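Local coordinates for peroxiredoxin 6 (Arenicola marina, PDB 2V2G), which probably reduces hydrogen peroxide and organic hydroperoxides to water and alcohols, as a thiol-specific peroxidase of the Prx6 subfamily of peroxiredoxins, at residues 7-11 with 22-26; 48-52 with 150-154; 165-171 with 216-221. The protein carries 1 engineered substitution. One frame throughout, in Å; residues are numbered along the deposited sequence.

Contact 1: residues 7-11 with 22-26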
loop_
_atom_site.group_PDB
_atom_site.type_symbol
_atom_site.label_atom_id
_atom_site.label_comp_id
_atom_site.label_asym_id
_atom_site.label_seq_id
_atom_site.Cartn_x
_atom_site.Cartn_y
_atom_site.Cartn_z
ATOM N N GLU A 7 12.241 10.550 1.629
ATOM C CA GLU A 7 12.359 11.715 2.528
ATOM C C GLU A 7 12.747 11.234 3.916
ATOM O O GLU A 7 12.298 10.156 4.347
ATOM C CB GLU A 7 11.026 12.443 2.667
ATOM C CG GLU A 7 10.618 13.329 1.554
ATOM C CD GLU A 7 9.340 14.173 1.969
ATOM O OE1 GLU A 7 9.332 14.744 3.122
ATOM O OE2 GLU A 7 8.453 14.299 1.123
ATOM N N VAL A 8 13.533 12.058 4.626
ATOM C CA VAL A 8 13.761 11.819 6.063
ATOM C C VAL A 8 12.448 12.006 6.837
ATOM O O VAL A 8 11.759 13.047 6.712
ATOM C CB VAL A 8 14.903 12.695 6.617
ATOM C CG1 VAL A 8 15.047 12.475 8.140
ATOM C CG2 VAL A 8 16.195 12.290 5.886
ATOM N N PHE A 9 12.058 10.961 7.574
ATOM C CA PHE A 9 10.839 11.008 8.338
ATOM C C PHE A 9 10.946 12.106 9.392
ATOM O O PHE A 9 12.002 12.311 9.983
ATOM C CB PHE A 9 10.538 9.646 8.971
ATOM C CG PHE A 9 9.043 9.366 9.036
ATOM C CD1 PHE A 9 8.368 8.926 7.924
ATOM C CD2 PHE A 9 8.354 9.553 10.230
ATOM C CE1 PHE A 9 6.999 8.725 7.962
ATOM C CE2 PHE A 9 6.976 9.315 10.290
ATOM C CZ PHE A 9 6.315 8.907 9.178
ATOM N N PRO A 10 9.898 12.885 9.618
ATOM C CA PRO A 10 9.997 13.914 10.681
ATOM C C PRO A 10 10.427 13.358 12.055
ATOM O O PRO A 10 9.942 12.297 12.527
ATOM C CB PRO A 10 8.582 14.546 10.722
ATOM C CG PRO A 10 7.763 13.699 9.879
ATOM C CD PRO A 10 8.583 12.889 8.944
ATOM N N ASN A 11 11.345 14.110 12.685
ATOM C CA ASN A 11 11.851 13.781 14.025
ATOM C C ASN A 11 10.928 14.432 15.056
ATOM O O ASN A 11 11.254 15.377 15.808
ATOM C CB ASN A 11 13.284 14.228 14.189
ATOM C CG ASN A 11 13.918 13.653 15.415
ATOM O OD1 ASN A 11 13.364 12.753 16.076
ATOM N ND2 ASN A 11 15.093 14.148 15.717
ATOM N N LYS A 22 10.745 11.149 21.188
ATOM C CA LYS A 22 11.276 11.859 20.059
ATOM C C LYS A 22 11.599 10.779 19.004
ATOM O O LYS A 22 12.296 9.784 19.253
ATOM C CB LYS A 22 12.498 12.667 20.448
ATOM C CG LYS A 22 13.149 13.462 19.329
ATOM C CD LYS A 22 12.493 14.829 19.119
ATOM C CE LYS A 22 13.400 15.805 18.344
ATOM N NZ LYS A 22 12.602 16.863 17.628
ATOM N N PHE A 23 10.989 10.893 17.840
ATOM C CA PHE A 23 10.905 9.754 16.952
ATOM C C PHE A 23 12.256 9.140 16.510
ATOM O O PHE A 23 12.427 7.914 16.534
ATOM C CB PHE A 23 9.991 10.065 15.715
ATOM C CG PHE A 23 9.738 8.883 14.851
ATOM C CD1 PHE A 23 9.046 7.756 15.337
ATOM C CD2 PHE A 23 10.246 8.832 13.573
ATOM C CE1 PHE A 23 8.845 6.617 14.543
ATOM C CE2 PHE A 23 10.011 7.700 12.741
ATOM C CZ PHE A 23 9.334 6.575 13.272
ATOM N N HIS A 24 13.199 9.982 16.098
ATOM C CA HIS A 24 14.503 9.453 15.677
ATOM C C HIS A 24 15.233 8.765 16.823
ATOM O O HIS A 24 16.033 7.855 16.544
ATOM C CB HIS A 24 15.398 10.500 15.073
ATOM C CG HIS A 24 14.963 10.987 13.728
ATOM N ND1 HIS A 24 15.811 11.683 12.885
ATOM C CD2 HIS A 24 13.782 10.836 13.063
ATOM C CE1 HIS A 24 15.141 11.979 11.777
ATOM N NE2 HIS A 24 13.918 11.456 11.851
ATOM N N ASP A 25 15.031 9.223 18.065
ATOM C CA ASP A 25 15.664 8.642 19.286
ATOM C C ASP A 25 15.043 7.270 19.578
ATOM O O ASP A 25 15.726 6.309 19.919
ATOM C CB ASP A 25 15.449 9.543 20.493
ATOM C CG ASP A 25 16.237 10.858 20.417
ATOM O OD1 ASP A 25 17.155 10.961 19.577
ATOM O OD2 ASP A 25 16.005 11.757 21.254
ATOM N N TRP A 26 13.731 7.217 19.472
ATOM C CA TRP A 26 12.965 6.018 19.759
ATOM C C TRP A 26 13.283 4.962 18.712
ATOM O O TRP A 26 13.565 3.804 19.057
ATOM C CB TRP A 26 11.449 6.322 19.751
ATOM C CG TRP A 26 10.646 5.081 19.921
ATOM C CD1 TRP A 26 10.334 4.449 21.096
ATOM C CD2 TRP A 26 10.128 4.265 18.884
ATOM N NE1 TRP A 26 9.612 3.317 20.834
ATOM C CE2 TRP A 26 9.496 3.161 19.493
ATOM C CE3 TRP A 26 10.144 4.351 17.498
ATOM C CZ2 TRP A 26 8.863 2.168 18.752
ATOM C CZ3 TRP A 26 9.501 3.334 16.750
ATOM C CH2 TRP A 26 8.899 2.256 17.420
HETATM O O HOH W 1 17.053 12.876 17.647
#
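H24 is held at two points by the loop 7-11. Its ring nitrogen NE2 donates to the backbone oxygen of F9, with H24 NE2 to F9 O at 2.8 Å, and the acceptor lies close to the imidazole plane. Its backbone N donates to N11 OD1, again at 2.8 Å, arriving from above the amide plane and not along a lone pair. Between these bonds the N11 side chain lies flat on the imidazole: amide and ring are only 15° apart, and N11 CB sits over the ring centre, 3.5 Å from the H24 ring centroid, in a CH-pi contact. That N11 OD1 bond reaches the first turn of helix 23-27, in the edge region of the thioredoxin-fold sheet, where strands 13-16 and 21-22 form a hairpin. In K22, the N-cap residue, the bend at chi2 (85°) takes the ammonium to the N11 carbonyl, where K22 NZ donates to N11 O at 2.7 Å, nearly in line with the C=O bond; it also forms a salt bridge with E13. The other half of the N11 amide is served by water, which accepts from N11 ND2 and donates to D25 OD1. On the buried side, F9 CD2 rests 3.5 Å from F23 CE2, the two rings inclined at 53°.

Contact 2: residues 48-52 with 150-154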
loop_
_atom_site.group_PDB
_atom_site.type_symbol
_atom_site.label_atom_id
_atom_site.label_comp_id
_atom_site.label_asym_id
_atom_site.label_seq_id
_atom_site.Cartn_x
_atom_site.Cartn_y
_atom_site.Cartn_z
ATOM N N GLU A 48 -7.155 -5.010 13.731
ATOM C CA GLU A 48 -5.842 -4.699 13.177
ATOM C C GLU A 48 -4.726 -4.673 14.219
ATOM O O GLU A 48 -3.694 -5.385 14.060
ATOM C CB GLU A 48 -5.881 -3.373 12.446
ATOM C CG GLU A 48 -6.627 -3.452 11.156
ATOM C CD GLU A 48 -6.518 -2.112 10.433
ATOM O OE1 GLU A 48 -6.682 -1.110 11.130
ATOM O OE2 GLU A 48 -6.187 -2.091 9.231
ATOM N N LEU A 49 -4.930 -3.913 15.286
ATOM C CA LEU A 49 -3.912 -3.886 16.363
ATOM C C LEU A 49 -3.799 -5.264 17.003
ATOM O O LEU A 49 -2.718 -5.679 17.403
ATOM C CB LEU A 49 -4.177 -2.754 17.370
ATOM C CG LEU A 49 -3.610 -1.403 16.927
ATOM C CD1 LEU A 49 -4.245 -0.816 15.695
ATOM C CD2 LEU A 49 -3.692 -0.395 18.091
ATOM N N GLY A 50 -4.879 -6.027 17.066
ATOM C CA GLY A 50 -4.786 -7.388 17.595
ATOM C C GLY A 50 -3.995 -8.320 16.710
ATOM O O GLY A 50 -3.220 -9.169 17.167
ATOM N N ARG A 51 -4.170 -8.179 15.395
ATOM C CA ARG A 51 -3.347 -8.876 14.432
ATOM C C ARG A 51 -1.866 -8.560 14.578
ATOM O O ARG A 51 -1.024 -9.450 14.420
ATOM C CB ARG A 51 -3.844 -8.637 13.004
ATOM C CG ARG A 51 -3.117 -9.431 11.970
ATOM C CD ARG A 51 -3.111 -10.934 12.237
ATOM N NE ARG A 51 -2.557 -11.740 11.139
ATOM C CZ ARG A 51 -2.043 -12.937 11.308
ATOM N NH1 ARG A 51 -1.999 -13.459 12.508
ATOM N NH2 ARG A 51 -1.551 -13.584 10.257
ATOM N N VAL A 52 -1.544 -7.277 14.769
ATOM C CA VAL A 52 -0.153 -6.892 14.968
ATOM C C VAL A 52 0.441 -7.571 16.223
ATOM O O VAL A 52 1.559 -8.099 16.148
ATOM C CB VAL A 52 0.021 -5.365 14.949
ATOM C CG1 VAL A 52 1.484 -4.999 15.194
ATOM C CG2 VAL A 52 -0.412 -4.830 13.574
ATOM N N GLY A 150 -9.751 -2.586 6.280
ATOM C CA GLY A 150 -8.689 -3.106 7.100
ATOM C C GLY A 150 -7.507 -3.573 6.305
ATOM O O GLY A 150 -7.643 -4.004 5.193
ATOM N N ARG A 151 -6.291 -3.448 6.868
ATOM C CA ARG A 151 -5.078 -3.776 6.198
ATOM C C ARG A 151 -4.750 -5.285 6.184
ATOM O O ARG A 151 -5.427 -6.080 6.810
ATOM C CB ARG A 151 -3.934 -3.003 6.854
ATOM C CG ARG A 151 -3.999 -1.525 6.526
ATOM C CD ARG A 151 -3.254 -0.696 7.473
ATOM N NE ARG A 151 -3.935 -0.568 8.737
ATOM C CZ ARG A 151 -3.635 0.324 9.684
ATOM N NH1 ARG A 151 -2.631 1.214 9.543
ATOM N NH2 ARG A 151 -4.397 0.392 10.720
ATOM N N ASN A 152 -3.777 -5.630 5.336
ATOM C CA ASN A 152 -3.197 -6.974 5.197
ATOM C C ASN A 152 -1.756 -6.869 5.705
ATOM O O ASN A 152 -0.853 -6.439 4.995
ATOM C CB ASN A 152 -3.301 -7.417 3.720
ATOM C CG ASN A 152 -2.587 -8.704 3.417
ATOM O OD1 ASN A 152 -1.936 -9.273 4.297
ATOM N ND2 ASN A 152 -2.687 -9.164 2.189
ATOM N N PHE A 153 -1.552 -7.335 6.939
ATOM C CA PHE A 153 -0.245 -7.217 7.595
ATOM C C PHE A 153 0.728 -8.321 7.093
ATOM O O PHE A 153 1.937 -8.153 7.240
ATOM C CB PHE A 153 -0.397 -7.160 9.158
ATOM C CG PHE A 153 -0.813 -5.799 9.651
ATOM C CD1 PHE A 153 0.100 -4.739 9.742
ATOM C CD2 PHE A 153 -2.155 -5.544 9.923
ATOM C CE1 PHE A 153 -0.321 -3.421 10.145
ATOM C CE2 PHE A 153 -2.568 -4.289 10.325
ATOM C CZ PHE A 153 -1.650 -3.221 10.435
ATOM N N SER A 154 0.227 -9.375 6.472
ATOM C CA SER A 154 1.143 -10.329 5.777
ATOM C C SER A 154 1.822 -9.672 4.572
ATOM O O SER A 154 2.985 -9.947 4.305
ATOM C CB SER A 154 0.469 -11.623 5.424
ATOM O OG SER A 154 -0.433 -11.488 4.354
HETATM O O HOH W 2 -1.879 -10.961 8.315
#
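E48 and R151 meet side-on, the guanidinium presenting its NE and NH2 edge to the two carboxylate oxygens. Both bonds are nearly straight: R151 NE lies 2.8 Å from E48 OE2, and R151 NH2 the same 2.8 Å from E48 OE1. The oxygens stay in the guanidinium plane, yet the carboxylate is turned 47° against it, so each nitrogen comes in from above the carboxylate plane. This twist accompanies a third bond, in which the backbone R151 N reaches the anti lone pair of E48 OE2 at 2.7 Å. R151 folds back at chi3 (-74°), bringing NE round to the same oxygen that its own backbone N holds. Next to the ion pair, V52 CG2 points at the middle of the F153 ring, 3.6 Å from its centroid in a CH-pi contact, while E48 CB lies at the ring's edge, 4.0 Å from F153 CE2. F153 CZ in turn lies over one face of the R151 guanidinium, off toward its rim. With E48 cut back to an alanine, the buried R151 guanidinium is likely to be left without this countercharge and the R151 backbone N without its acceptor. E48 OE1 also pairs with R128, which lines the benzoate pocket together with S45, the engineered replacement of the predicted peroxidatic cysteine. The glutamate is thus likely to balance two arginines beside the active site, linking R128 to the loop leading into helix 153-168.

Contact 3: residues 165-171 with 216-221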
loop_
_atom_site.group_PDB
_atom_site.type_symbol
_atom_site.label_atom_id
_atom_site.label_comp_id
_atom_site.label_asym_id
_atom_site.label_seq_id
_atom_site.Cartn_x
_atom_site.Cartn_y
_atom_site.Cartn_z
ATOM N N LEU A 165 16.101 -7.275 1.843
ATOM C CA LEU A 165 16.968 -7.988 0.848
ATOM C C LEU A 165 17.583 -7.042 -0.189
ATOM O O LEU A 165 18.792 -7.059 -0.464
ATOM C CB LEU A 165 16.113 -9.042 0.138
ATOM C CG LEU A 165 16.765 -9.740 -1.048
ATOM C CD1 LEU A 165 17.999 -10.593 -0.578
ATOM C CD2 LEU A 165 15.729 -10.546 -1.867
ATOM N N THR A 166 16.738 -6.172 -0.782
ATOM C CA THR A 166 17.195 -5.333 -1.858
ATOM C C THR A 166 18.043 -4.173 -1.375
ATOM O O THR A 166 18.665 -3.495 -2.192
ATOM C CB THR A 166 15.955 -4.827 -2.670
ATOM O OG1 THR A 166 15.124 -4.028 -1.772
ATOM C CG2 THR A 166 15.171 -6.021 -3.285
ATOM N N ALA A 167 18.022 -3.866 -0.063
ATOM C CA ALA A 167 19.001 -2.953 0.557
ATOM C C ALA A 167 20.411 -3.496 0.504
ATOM O O ALA A 167 21.355 -2.718 0.498
ATOM C CB ALA A 167 18.628 -2.694 2.003
ATOM N N GLN A 168 20.535 -4.815 0.565
ATOM C CA GLN A 168 21.830 -5.492 0.690
ATOM C C GLN A 168 22.389 -6.056 -0.623
ATOM O O GLN A 168 23.622 -6.167 -0.770
ATOM C CB GLN A 168 21.679 -6.664 1.645
ATOM C CG GLN A 168 21.338 -6.357 3.062
ATOM C CD GLN A 168 21.169 -7.676 3.844
ATOM O OE1 GLN A 168 22.169 -8.314 4.208
ATOM N NE2 GLN A 168 19.927 -8.120 4.023
ATOM N N LYS A 169 21.508 -6.468 -1.524
ATOM C CA LYS A 169 21.890 -7.193 -2.749
ATOM C C LYS A 169 21.362 -6.501 -4.015
ATOM O O LYS A 169 20.318 -5.861 -3.988
ATOM C CB LYS A 169 21.392 -8.646 -2.643
ATOM C CG LYS A 169 21.840 -9.383 -1.345
ATOM C CD LYS A 169 23.278 -9.705 -1.414
ATOM C CE LYS A 169 23.746 -10.369 -0.119
ATOM N NZ LYS A 169 25.157 -10.712 -0.180
ATOM N N LYS A 170 22.058 -6.690 -5.143
ATOM C CA LYS A 170 21.744 -6.012 -6.437
ATOM C C LYS A 170 20.637 -6.734 -7.202
ATOM O O LYS A 170 20.732 -7.073 -8.383
ATOM C CB LYS A 170 23.010 -5.882 -7.275
ATOM C CG LYS A 170 24.078 -5.062 -6.557
ATOM C CD LYS A 170 25.275 -4.904 -7.411
ATOM C CE LYS A 170 26.230 -3.885 -6.778
ATOM N NZ LYS A 170 27.523 -3.786 -7.489
ATOM N N VAL A 171 19.556 -6.895 -6.472
ATOM C CA VAL A 171 18.379 -7.572 -7.009
ATOM C C VAL A 171 17.142 -6.716 -6.729
ATOM O O VAL A 171 17.176 -5.848 -5.904
ATOM C CB VAL A 171 18.143 -9.013 -6.464
ATOM C CG1 VAL A 171 19.350 -9.911 -6.834
ATOM C CG2 VAL A 171 17.875 -9.010 -4.887
ATOM N N THR A 216 17.617 -14.552 -11.056
ATOM C CA THR A 216 18.615 -15.283 -10.280
ATOM C C THR A 216 17.979 -15.899 -9.001
ATOM O O THR A 216 17.039 -15.314 -8.463
ATOM C CB THR A 216 19.815 -14.333 -9.901
ATOM O OG1 THR A 216 20.886 -15.120 -9.332
ATOM C CG2 THR A 216 19.358 -13.177 -8.932
ATOM N N PRO A 217 18.482 -17.040 -8.501
ATOM C CA PRO A 217 18.005 -17.442 -7.160
ATOM C C PRO A 217 18.182 -16.325 -6.127
ATOM O O PRO A 217 19.112 -15.504 -6.233
ATOM C CB PRO A 217 18.914 -18.613 -6.790
ATOM C CG PRO A 217 19.432 -19.142 -8.081
ATOM C CD PRO A 217 19.493 -17.952 -9.042
ATOM N N GLN A 218 17.303 -16.265 -5.128
ATOM C CA GLN A 218 17.431 -15.252 -4.132
ATOM C C GLN A 218 18.788 -15.389 -3.432
ATOM O O GLN A 218 19.135 -16.475 -2.938
ATOM C CB GLN A 218 16.297 -15.342 -3.137
ATOM C CG GLN A 218 16.480 -14.416 -1.938
ATOM C CD GLN A 218 15.246 -14.376 -1.053
ATOM O OE1 GLN A 218 14.126 -14.658 -1.519
ATOM N NE2 GLN A 218 15.412 -13.886 0.168
ATOM N N PRO A 219 19.577 -14.296 -3.427
ATOM C CA PRO A 219 20.860 -14.367 -2.688
ATOM C C PRO A 219 20.672 -14.524 -1.188
ATOM O O PRO A 219 19.729 -13.961 -0.623
ATOM C CB PRO A 219 21.539 -13.022 -2.992
ATOM C CG PRO A 219 20.697 -12.314 -3.907
ATOM C CD PRO A 219 19.380 -13.005 -4.117
ATOM N N LYS A 220 21.556 -15.275 -0.553
ATOM C CA LYS A 220 21.670 -15.225 0.917
ATOM C C LYS A 220 22.033 -13.786 1.373
ATOM O O LYS A 220 22.865 -13.149 0.742
ATOM C CB LYS A 220 22.724 -16.209 1.402
ATOM C CG LYS A 220 23.202 -15.903 2.829
ATOM C CD LYS A 220 23.625 -17.119 3.658
ATOM C CE LYS A 220 24.145 -16.659 5.045
ATOM N NZ LYS A 220 23.438 -15.409 5.572
ATOM N N SER A 221 21.446 -13.304 2.479
ATOM C CA SER A 221 21.604 -11.892 2.909
ATOM C C SER A 221 21.717 -11.768 4.432
ATOM O O SER A 221 21.359 -12.708 5.155
ATOM C CB SER A 221 20.417 -11.034 2.387
ATOM O OG SER A 221 19.168 -11.468 2.938
HETATM O O HOH W 3 24.727 -13.322 -1.025
#
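The C-terminal domain of this Prx6-subfamily peroxiredoxin packs its last modelled residues against the end of the long helix 153-168 and the turn into strand 171-172, an edge strand of the domain's small antiparallel sheet. The contact is mostly van der Waals packing, and no direct hydrogen bond crosses. V171 and P219 reach toward each other, V171 CG1 being 4.0 Å from P219 CG; the same methyl also touches T216 CG2 at 3.9 Å. K169 runs past P219 in the opposite direction, laying its CB and CG on the proline ring, and the bend at chi2 (-73°) sends the rest of the chain along the ring toward K220. On the helix, L165 divides its two methyls: CD1 goes to the P219 carbonyl and the S221 hydroxyl, whereas CD2 lies 3.9 Å from Q218 NE2, against the aliphatic and amide part of that side chain. The Q218 amide is anchored from its other end, since its OE1 accepts from the backbone of G180. Further out, Q168 NE2 sits 3.4 Å from S221 CB while donating to the backbone of Q164. At the lysine's end a water bridges the two segments, accepting from K169 NZ at 2.8 Å and donating to K220 O at 2.6 Å.

In the fold
From the N terminus, contact 1 comes first and closes the shortest loop, folding 7-11 back onto helix 23-27 around the hairpin of strands 13-16 and 21-22. Contact 2 then spans nearly a hundred residues, including most strands of the seven-stranded sheet, to join helix 43-54 to the start of helix 153-168. That helix carries the chain to contact 3, where its far end and strand 171-172 meet the last modelled residues beside the small antiparallel sheet. The three loops follow in series, none nested or crossing. Contacts 1 and 2 lie on opposite sides of the chain's centre, while contacts 2 and 3, with centres about 27 Å apart, share helix 153-168 as the bridge between the domains.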